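Local atomic coordinates of SnoK (Streptomyces nogalater, PDB entry 5EPA), a protein that acts as a non-heme iron- and 2-oxoglutarate-dependent carbocyclase in the biosynthesis of the polyketide nogalamycin. Residues G254-L259 with E268-V273; L94-E99 with L112-S117; V39-V44 with S101-R106. All coordinates share one frame; numbering follows the deposited sequence.

Contact 1 of 3, residues G254-L259 with E268-V273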
loop_
_atom_site.group_PDB
_atom_site.type_symbol
_atom_site.label_atom_id
_atom_site.label_comp_id
_atom_site.label_asym_id
_atom_site.label_seq_id
_atom_site.Cartn_x
_atom_site.Cartn_y
_atom_site.Cartn_z
ATOM N N GLY A 254 -0.605 17.291 3.181
ATOM C CA GLY A 254 -0.923 18.514 2.410
ATOM C C GLY A 254 -2.346 18.596 1.889
ATOM O O GLY A 254 -2.965 19.668 1.859
ATOM N N HIS A 255 -2.870 17.456 1.497
ATOM C CA HIS A 255 -4.247 17.357 0.984
ATOM C C HIS A 255 -5.336 17.352 2.069
ATOM O O HIS A 255 -6.502 17.202 1.777
ATOM C CB HIS A 255 -4.350 16.063 0.181
ATOM C CG HIS A 255 -4.214 14.831 1.011
ATOM N ND1 HIS A 255 -3.009 14.391 1.516
ATOM C CD2 HIS A 255 -5.144 13.951 1.445
ATOM C CE1 HIS A 255 -3.198 13.280 2.203
ATOM N NE2 HIS A 255 -4.485 12.987 2.170
ATOM N N LEU A 256 -4.941 17.483 3.332
ATOM C CA LEU A 256 -5.882 17.470 4.468
ATOM C C LEU A 256 -5.975 18.830 5.149
ATOM O O LEU A 256 -6.402 18.931 6.285
ATOM C CB LEU A 256 -5.447 16.413 5.496
ATOM C CG LEU A 256 -5.384 14.962 5.001
ATOM C CD1 LEU A 256 -4.873 14.069 6.089
ATOM C CD2 LEU A 256 -6.740 14.453 4.533
ATOM N N SER A 257 -5.652 19.892 4.425
ATOM C CA SER A 257 -5.708 21.244 4.966
ATOM C C SER A 257 -7.068 21.649 5.524
ATOM O O SER A 257 -7.144 22.487 6.419
ATOM C CB SER A 257 -5.318 22.261 3.893
ATOM O OG SER A 257 -6.179 22.136 2.773
ATOM N N ARG A 258 -8.139 21.076 5.000
ATOM C CA ARG A 258 -9.500 21.452 5.461
ATOM C C ARG A 258 -9.792 20.885 6.851
ATOM O O ARG A 258 -10.734 21.287 7.489
ATOM C CB ARG A 258 -10.585 21.030 4.442
ATOM C CG ARG A 258 -10.718 19.510 4.296
ATOM C CD ARG A 258 -11.251 19.029 2.944
ATOM N NE ARG A 258 -11.334 17.551 2.867
ATOM C CZ ARG A 258 -10.295 16.727 2.688
ATOM N NH1 ARG A 258 -9.057 17.213 2.567
ATOM N NH2 ARG A 258 -10.481 15.407 2.633
ATOM N N LEU A 259 -8.966 19.959 7.333
ATOM C CA LEU A 259 -9.225 19.316 8.636
ATOM C C LEU A 259 -8.430 19.928 9.793
ATOM O O LEU A 259 -7.359 20.490 9.599
ATOM C CB LEU A 259 -8.906 17.824 8.584
ATOM C CG LEU A 259 -9.599 16.972 7.544
ATOM C CD1 LEU A 259 -9.070 15.558 7.704
ATOM C CD2 LEU A 259 -11.101 16.985 7.692
ATOM N N GLU A 268 -17.598 11.440 1.802
ATOM C CA GLU A 268 -17.455 10.841 0.478
ATOM C C GLU A 268 -16.024 10.599 0.062
ATOM O O GLU A 268 -15.778 9.702 -0.732
ATOM C CB GLU A 268 -18.116 11.721 -0.587
ATOM C CG GLU A 268 -19.592 11.971 -0.407
ATOM C CD GLU A 268 -19.953 13.304 -1.053
ATOM O OE1 GLU A 268 -19.001 13.960 -1.610
ATOM O OE2 GLU A 268 -21.149 13.677 -1.012
ATOM N N LEU A 269 -15.091 11.396 0.565
ATOM C CA LEU A 269 -13.676 11.187 0.237
ATOM C C LEU A 269 -13.029 10.013 0.997
ATOM O O LEU A 269 -12.013 9.517 0.591
ATOM C CB LEU A 269 -12.855 12.468 0.441
ATOM C CG LEU A 269 -13.298 13.655 -0.424
ATOM C CD1 LEU A 269 -12.375 14.840 -0.189
ATOM C CD2 LEU A 269 -13.314 13.316 -1.923
ATOM N N PHE A 270 -13.675 9.555 2.053
ATOM C CA PHE A 270 -13.163 8.476 2.863
ATOM C C PHE A 270 -14.262 7.436 3.092
ATOM O O PHE A 270 -14.698 7.202 4.212
ATOM C CB PHE A 270 -12.657 9.054 4.199
ATOM C CG PHE A 270 -11.630 10.151 4.053
ATOM C CD1 PHE A 270 -10.382 9.887 3.559
ATOM C CD2 PHE A 270 -11.921 11.455 4.426
ATOM C CE1 PHE A 270 -9.430 10.880 3.406
ATOM C CE2 PHE A 270 -10.972 12.466 4.285
ATOM C CZ PHE A 270 -9.712 12.160 3.785
ATOM N N PRO A 271 -14.713 6.775 2.023
ATOM C CA PRO A 271 -15.935 5.974 2.102
ATOM C C PRO A 271 -15.750 4.670 2.852
ATOM O O PRO A 271 -14.673 4.064 2.807
ATOM C CB PRO A 271 -16.242 5.668 0.642
ATOM C CG PRO A 271 -14.918 5.802 -0.057
ATOM C CD PRO A 271 -14.227 6.909 0.638
ATOM N N LEU A 272 -16.805 4.273 3.547
ATOM C CA LEU A 272 -16.857 3.017 4.276
ATOM C C LEU A 272 -16.799 1.843 3.330
ATOM O O LEU A 272 -17.422 1.863 2.296
ATOM C CB LEU A 272 -18.137 2.875 5.086
ATOM C CG LEU A 272 -18.176 3.505 6.466
ATOM C CD1 LEU A 272 -19.616 3.581 6.935
ATOM C CD2 LEU A 272 -17.315 2.736 7.467
ATOM N N VAL A 273 -16.036 0.819 3.729
ATOM C CA VAL A 273 -16.038 -0.453 3.050
ATOM C C VAL A 273 -17.218 -1.264 3.544
ATOM O O VAL A 273 -17.366 -1.470 4.748
ATOM C CB VAL A 273 -14.753 -1.243 3.353
ATOM C CG1 VAL A 273 -14.825 -2.644 2.742
ATOM C CG2 VAL A 273 -13.551 -0.498 2.807
#
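Arg-258 stretches from the turn at Leu-256 to Leu-259 to lay the end of its side chain against Leu-269 and Phe-270. From CB, the chain starts between the backbone N and the carbonyl carbon (chi1 66°), then runs extended from CG to NE, so that CB, CG, CD and NE serve to carry the guanidinium across. The first atom to meet the segment 268-273 is CZ, 4.0 Å from Leu-269 CD1. Beyond it the two nitrogens part company. Arg-258 NH2 goes forward, reaching Leu-269 CD1 at 3.4 Å and Phe-270 CE2 at the same 3.4 Å. Arg-258 NH1 turns back to its own segment and makes a weak hydrogen bond to His-255 O at 2.7 Å, bent to 123° at the hydrogen. The guanidinium and the Phe-270 ring lie nearly parallel, their planes 15° apart, but they meet obliquely.

Leu-256 supplies a second, wholly apolar touch: its CD2 lies at the edge of the Phe-270 ring, 3.8 Å from CZ. Leu-269 CB lies over the rim of one face of that ring, and beyond the two segments the phenylalanine packs on Met-241 and Leu-265. Its carbonyl O accepts a hydrogen bond from Arg-113, tying the segment 268-273 to strand 112-122.

Chemically, two parts of the loop after strand 246-247 are joined by an apolar contact at the edge of the buried Phe-270 ring and by the approach of Arg-258 NH2. The charge of this exposed arginine meets carbon atoms across the contact, so solvent probably contributes to its stabilisation.

Contact 2 of 3, residues L94-E99 with L112-S117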
loop_
_atom_site.group_PDB
_atom_site.type_symbol
_atom_site.label_atom_id
_atom_site.label_comp_id
_atom_site.label_asym_id
_atom_site.label_seq_id
_atom_site.Cartn_x
_atom_site.Cartn_y
_atom_site.Cartn_z
ATOM N N LEU A 94 -12.376 0.302 -8.137
ATOM C CA LEU A 94 -11.179 -0.394 -7.756
ATOM C C LEU A 94 -11.017 -0.406 -6.246
ATOM O O LEU A 94 -10.858 -1.462 -5.667
ATOM C CB LEU A 94 -9.929 0.239 -8.389
ATOM C CG LEU A 94 -8.607 -0.445 -8.128
ATOM C CD1 LEU A 94 -8.606 -1.884 -8.626
ATOM C CD2 LEU A 94 -7.472 0.304 -8.793
ATOM N N VAL A 95 -11.050 0.757 -5.610
ATOM C CA VAL A 95 -10.878 0.839 -4.162
ATOM C C VAL A 95 -12.061 0.248 -3.362
ATOM O O VAL A 95 -11.853 -0.288 -2.279
ATOM C CB VAL A 95 -10.579 2.270 -3.660
ATOM C CG1 VAL A 95 -9.323 2.807 -4.325
ATOM C CG2 VAL A 95 -11.749 3.231 -3.894
ATOM N N LEU A 96 -13.269 0.330 -3.923
ATOM C CA LEU A 96 -14.436 -0.339 -3.379
ATOM C C LEU A 96 -14.819 -1.551 -4.205
ATOM O O LEU A 96 -15.947 -2.000 -4.133
ATOM C CB LEU A 96 -15.631 0.622 -3.287
ATOM C CG LEU A 96 -15.434 1.865 -2.424
ATOM C CD1 LEU A 96 -16.691 2.720 -2.396
ATOM C CD2 LEU A 96 -15.032 1.500 -1.000
ATOM N N HIS A 97 -13.867 -2.145 -4.921
ATOM C CA HIS A 97 -14.086 -3.412 -5.586
ATOM C C HIS A 97 -14.612 -4.387 -4.541
ATOM O O HIS A 97 -14.079 -4.436 -3.425
ATOM C CB HIS A 97 -12.776 -3.931 -6.190
ATOM C CG HIS A 97 -12.945 -5.100 -7.103
ATOM N ND1 HIS A 97 -12.904 -6.399 -6.659
ATOM C CD2 HIS A 97 -13.135 -5.168 -8.447
ATOM C CE1 HIS A 97 -13.098 -7.217 -7.681
ATOM N NE2 HIS A 97 -13.229 -6.496 -8.780
ATOM N N PRO A 98 -15.665 -5.162 -4.875
ATOM C CA PRO A 98 -16.246 -6.024 -3.844
ATOM C C PRO A 98 -15.301 -7.090 -3.325
ATOM O O PRO A 98 -15.319 -7.400 -2.142
ATOM C CB PRO A 98 -17.430 -6.680 -4.551
ATOM C CG PRO A 98 -17.740 -5.781 -5.722
ATOM C CD PRO A 98 -16.452 -5.164 -6.124
ATOM N N GLU A 99 -14.479 -7.663 -4.197
ATOM C CA GLU A 99 -13.596 -8.703 -3.751
ATOM C C GLU A 99 -12.380 -8.131 -3.032
ATOM O O GLU A 99 -12.018 -8.588 -1.942
ATOM C CB GLU A 99 -13.194 -9.623 -4.912
ATOM C CG GLU A 99 -14.372 -10.132 -5.759
ATOM C CD GLU A 99 -15.529 -10.736 -4.966
ATOM O OE1 GLU A 99 -15.432 -10.977 -3.724
ATOM O OE2 GLU A 99 -16.563 -11.003 -5.601
ATOM N N LEU A 112 -13.551 -0.780 8.127
ATOM C CA LEU A 112 -12.582 -0.000 7.412
ATOM C C LEU A 112 -13.200 1.110 6.592
ATOM O O LEU A 112 -14.378 1.058 6.232
ATOM C CB LEU A 112 -11.822 -0.879 6.458
ATOM C CG LEU A 112 -11.053 -2.065 7.041
ATOM C CD1 LEU A 112 -10.604 -2.964 5.911
ATOM C CD2 LEU A 112 -9.860 -1.625 7.874
ATOM N N ARG A 113 -12.361 2.095 6.286
ATOM C CA ARG A 113 -12.668 3.113 5.290
ATOM C C ARG A 113 -11.509 3.187 4.321
ATOM O O ARG A 113 -10.390 2.891 4.672
ATOM C CB ARG A 113 -12.814 4.505 5.918
ATOM C CG ARG A 113 -14.082 4.776 6.697
ATOM C CD ARG A 113 -13.990 6.119 7.400
ATOM N NE ARG A 113 -15.167 6.341 8.222
ATOM C CZ ARG A 113 -16.350 6.747 7.755
ATOM N NH1 ARG A 113 -16.540 6.956 6.439
ATOM N NH2 ARG A 113 -17.367 6.922 8.597
ATOM N N VAL A 114 -11.787 3.670 3.113
ATOM C CA VAL A 114 -10.696 4.030 2.188
ATOM C C VAL A 114 -10.038 5.348 2.633
ATOM O O VAL A 114 -10.714 6.362 2.763
ATOM C CB VAL A 114 -11.201 4.200 0.763
ATOM C CG1 VAL A 114 -10.051 4.552 -0.165
ATOM C CG2 VAL A 114 -11.859 2.925 0.281
ATOM N N TYR A 115 -8.739 5.298 2.916
ATOM C CA TYR A 115 -7.963 6.475 3.272
ATOM C C TYR A 115 -7.489 7.169 2.014
ATOM O O TYR A 115 -7.615 8.382 1.881
ATOM C CB TYR A 115 -6.729 6.173 4.165
ATOM C CG TYR A 115 -5.769 7.348 4.190
ATOM C CD1 TYR A 115 -6.134 8.539 4.745
ATOM C CD2 TYR A 115 -4.550 7.293 3.569
ATOM C CE1 TYR A 115 -5.300 9.649 4.733
ATOM C CE2 TYR A 115 -3.693 8.395 3.565
ATOM C CZ TYR A 115 -4.108 9.589 4.142
ATOM O OH TYR A 115 -3.277 10.703 4.103
ATOM N N SER A 116 -6.905 6.402 1.113
ATOM C CA SER A 116 -6.308 6.954 -0.095
ATOM C C SER A 116 -5.910 5.815 -1.002
ATOM O O SER A 116 -6.005 4.628 -0.636
ATOM C CB SER A 116 -5.059 7.776 0.225
ATOM O OG SER A 116 -4.651 8.532 -0.890
ATOM N N SER A 117 -5.457 6.177 -2.196
ATOM C CA SER A 117 -4.774 5.225 -3.049
ATOM C C SER A 117 -3.682 5.918 -3.820
ATOM O O SER A 117 -3.715 7.155 -3.983
ATOM C CB SER A 117 -5.765 4.518 -3.979
ATOM O OG SER A 117 -6.087 5.270 -5.131
#
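Val-95 and Leu-96 meet Val-114 and Ser-117 without any flat group between them; the His-97 ring has Pro-98 CD 3.6 Å above one face, toward the rim, and Glu-99 CB in plane at its edge. His-97 NE2 is hydrogen-bonded to Glu-49, while ND1 caps the start of helix 98-108 through a weak bond to the backbone N of Ile-100.

The contact itself centres on one methyl. Val-114 CG2, anti to its carbonyl carbon, approaches Leu-96 CD2 to 3.7 Å and Val-95 CG2 to 4.2 Å, the two valines crossing at about a right angle. The other methyl of Val-95 serves Ser-117: CG1 lies 4.0 Å from Ser-117 CB. Val-114 and Ser-117 can both point toward the helix end, although three positions apart, because Tyr-115 and Ser-116 form a classic beta bulge opposite Val-239.

Polar atoms here bond elsewhere: Ser-117 OG to His-236 NE2 and, weakly, Trp-85 N; Val-95 O to the Tyr-240 hydroxyl. The Ser-117 side chain lies about 10 Å from bound 2-oxoglutarate and 12 Å from the iron. Helix end and sheet thus meet through methyl contacts near the active site.

Contact 3 of 3, residues V39-V44 with S101-R106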
loop_
_atom_site.group_PDB
_atom_site.type_symbol
_atom_site.label_atom_id
_atom_site.label_comp_id
_atom_site.label_asym_id
_atom_site.label_seq_id
_atom_site.Cartn_x
_atom_site.Cartn_y
_atom_site.Cartn_z
ATOM N N VAL A 39 -0.025 -10.984 3.236
ATOM C CA VAL A 39 -0.483 -12.179 2.541
ATOM C C VAL A 39 -0.705 -11.919 1.070
ATOM O O VAL A 39 -1.262 -10.898 0.667
ATOM C CB VAL A 39 -1.758 -12.781 3.173
ATOM C CG1 VAL A 39 -2.993 -11.898 2.964
ATOM C CG2 VAL A 39 -2.025 -14.173 2.634
ATOM N N HIS A 40 -0.282 -12.887 0.284
ATOM C CA HIS A 40 -0.430 -12.870 -1.167
ATOM C C HIS A 40 -1.725 -13.564 -1.554
ATOM O O HIS A 40 -1.891 -14.743 -1.302
ATOM C CB HIS A 40 0.763 -13.593 -1.814
ATOM C CG HIS A 40 0.655 -13.762 -3.311
ATOM N ND1 HIS A 40 1.304 -14.762 -3.992
ATOM C CD2 HIS A 40 -0.050 -13.079 -4.236
ATOM C CE1 HIS A 40 1.019 -14.678 -5.273
ATOM N NE2 HIS A 40 0.203 -13.659 -5.449
ATOM N N ILE A 41 -2.649 -12.818 -2.147
ATOM C CA ILE A 41 -3.899 -13.394 -2.627
ATOM C C ILE A 41 -3.917 -13.389 -4.163
ATOM O O ILE A 41 -3.959 -12.347 -4.783
ATOM C CB ILE A 41 -5.095 -12.612 -2.118
ATOM C CG1 ILE A 41 -5.035 -12.486 -0.595
ATOM C CG2 ILE A 41 -6.382 -13.289 -2.554
ATOM C CD1 ILE A 41 -5.092 -13.800 0.170
ATOM N N PRO A 42 -3.875 -14.564 -4.776
ATOM C CA PRO A 42 -3.852 -14.528 -6.230
ATOM C C PRO A 42 -5.223 -14.417 -6.907
ATOM O O PRO A 42 -6.252 -14.834 -6.352
ATOM C CB PRO A 42 -3.192 -15.857 -6.605
ATOM C CG PRO A 42 -3.366 -16.742 -5.412
ATOM C CD PRO A 42 -3.838 -15.939 -4.244
ATOM N N ARG A 43 -5.184 -13.912 -8.138
ATOM C CA ARG A 43 -6.329 -13.918 -9.036
ATOM C C ARG A 43 -7.588 -13.236 -8.439
ATOM O O ARG A 43 -8.641 -13.813 -8.391
ATOM C CB ARG A 43 -6.632 -15.340 -9.477
ATOM C CG ARG A 43 -5.447 -16.028 -10.151
ATOM C CD ARG A 43 -5.777 -17.471 -10.556
ATOM N NE ARG A 43 -6.028 -18.279 -9.365
ATOM C CZ ARG A 43 -5.104 -18.864 -8.630
ATOM N NH1 ARG A 43 -3.814 -18.745 -8.944
ATOM N NH2 ARG A 43 -5.469 -19.554 -7.559
ATOM N N VAL A 44 -7.439 -12.009 -7.980
ATOM C CA VAL A 44 -8.553 -11.290 -7.440
ATOM C C VAL A 44 -9.270 -10.559 -8.583
ATOM O O VAL A 44 -10.493 -10.572 -8.649
ATOM C CB VAL A 44 -8.111 -10.287 -6.367
ATOM C CG1 VAL A 44 -9.303 -9.549 -5.809
ATOM C CG2 VAL A 44 -7.357 -11.000 -5.241
ATOM N N SER A 101 -11.944 -5.191 -1.511
ATOM C CA SER A 101 -12.267 -4.486 -0.280
ATOM C C SER A 101 -12.907 -5.459 0.687
ATOM O O SER A 101 -12.700 -5.373 1.887
ATOM C CB SER A 101 -13.174 -3.243 -0.519
ATOM O OG SER A 101 -14.435 -3.602 -1.012
ATOM N N GLY A 102 -13.671 -6.404 0.177
ATOM C CA GLY A 102 -14.250 -7.437 1.048
ATOM C C GLY A 102 -13.193 -8.366 1.683
ATOM O O GLY A 102 -13.324 -8.790 2.834
ATOM N N ILE A 103 -12.150 -8.683 0.920
ATOM C CA ILE A 103 -11.037 -9.465 1.447
ATOM C C ILE A 103 -10.309 -8.656 2.503
ATOM O O ILE A 103 -9.978 -9.173 3.545
ATOM C CB ILE A 103 -10.059 -9.903 0.321
ATOM C CG1 ILE A 103 -10.712 -11.002 -0.524
ATOM C CG2 ILE A 103 -8.745 -10.415 0.907
ATOM C CD1 ILE A 103 -10.037 -11.209 -1.857
ATOM N N ALA A 104 -10.088 -7.378 2.228
ATOM C CA ALA A 104 -9.423 -6.484 3.199
ATOM C C ALA A 104 -10.146 -6.458 4.527
ATOM O O ALA A 104 -9.539 -6.559 5.580
ATOM C CB ALA A 104 -9.369 -5.068 2.662
ATOM N N LEU A 105 -11.459 -6.418 4.442
ATOM C CA LEU A 105 -12.299 -6.443 5.615
ATOM C C LEU A 105 -12.146 -7.735 6.425
ATOM O O LEU A 105 -12.095 -7.719 7.661
ATOM C CB LEU A 105 -13.764 -6.230 5.187
ATOM C CG LEU A 105 -14.768 -5.781 6.216
ATOM C CD1 LEU A 105 -14.320 -4.481 6.881
ATOM C CD2 LEU A 105 -16.128 -5.570 5.547
ATOM N N ARG A 106 -12.109 -8.860 5.742
ATOM C CA ARG A 106 -11.948 -10.150 6.426
ATOM C C ARG A 106 -10.569 -10.269 7.064
ATOM O O ARG A 106 -10.423 -10.769 8.162
ATOM C CB ARG A 106 -12.231 -11.312 5.470
ATOM C CG ARG A 106 -13.720 -11.491 5.213
ATOM C CD ARG A 106 -14.136 -12.839 4.637
ATOM N NE ARG A 106 -13.556 -13.961 5.380
ATOM C CZ ARG A 106 -13.487 -15.225 4.947
ATOM N NH1 ARG A 106 -13.954 -15.570 3.751
ATOM N NH2 ARG A 106 -12.939 -16.157 5.731
#
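Ile-103 of helix 98-108 reaches Ile-41 and Val-44 with a single methyl, CD1, and its conformation is what makes this possible. CG1 stands anti to the carbonyl carbon (chi1 -73°), and the next bond is extended (chi2 163°), which carries CD1 outward from the helix instead of folding it back. There it lies 4.3 Å from Ile-41 CG2 and equally 4.3 Å from Val-44 CG2.

Ile-41 is built differently. Its CD1 is folded (chi2 -62°), and the branch methyl CG2, anti to the backbone N, does the touching. In Val-44 the reverse choice applies: CG1 takes the place anti to the backbone N, leaving CG2, beside that N, to face the helix. Arg-43, with left-handed backbone angles, lies where the chain has left the strand, between Ile-41 and Val-44, both of which point toward the helix.

Phe-215 of the adjoining strand 213-217 touches both Ile-41 and Ile-103, and Leu-25 adds to the cover of Ile-41. The arrangement is that of a helix packed on the edge strand of the larger antiparallel sheet, consistent with the double-stranded beta-helix (cupin) fold of the phytanoyl-CoA dioxygenase family.

In the fold
From the N terminus, contact 3 opens first, at edge strand 38-41 and the loop after it. Before it closes on helix 98-108, contact 2 has opened at the end of helix 92-95; contact 2 then closes on strand 112-122. The two therefore cross, their segments alternating, and with centres 11 Å apart they bind the same helical region to two separate strands of the seven-stranded sheet. Contact 1 follows in series, closing a short loop far along the chain after strand 246-247. Its second segment nevertheless returns to contact 2, where Pro-271 O pairs with Val-114 N, and Val-273 packs on Ser-101 and Leu-105 of the helix used by contact 3.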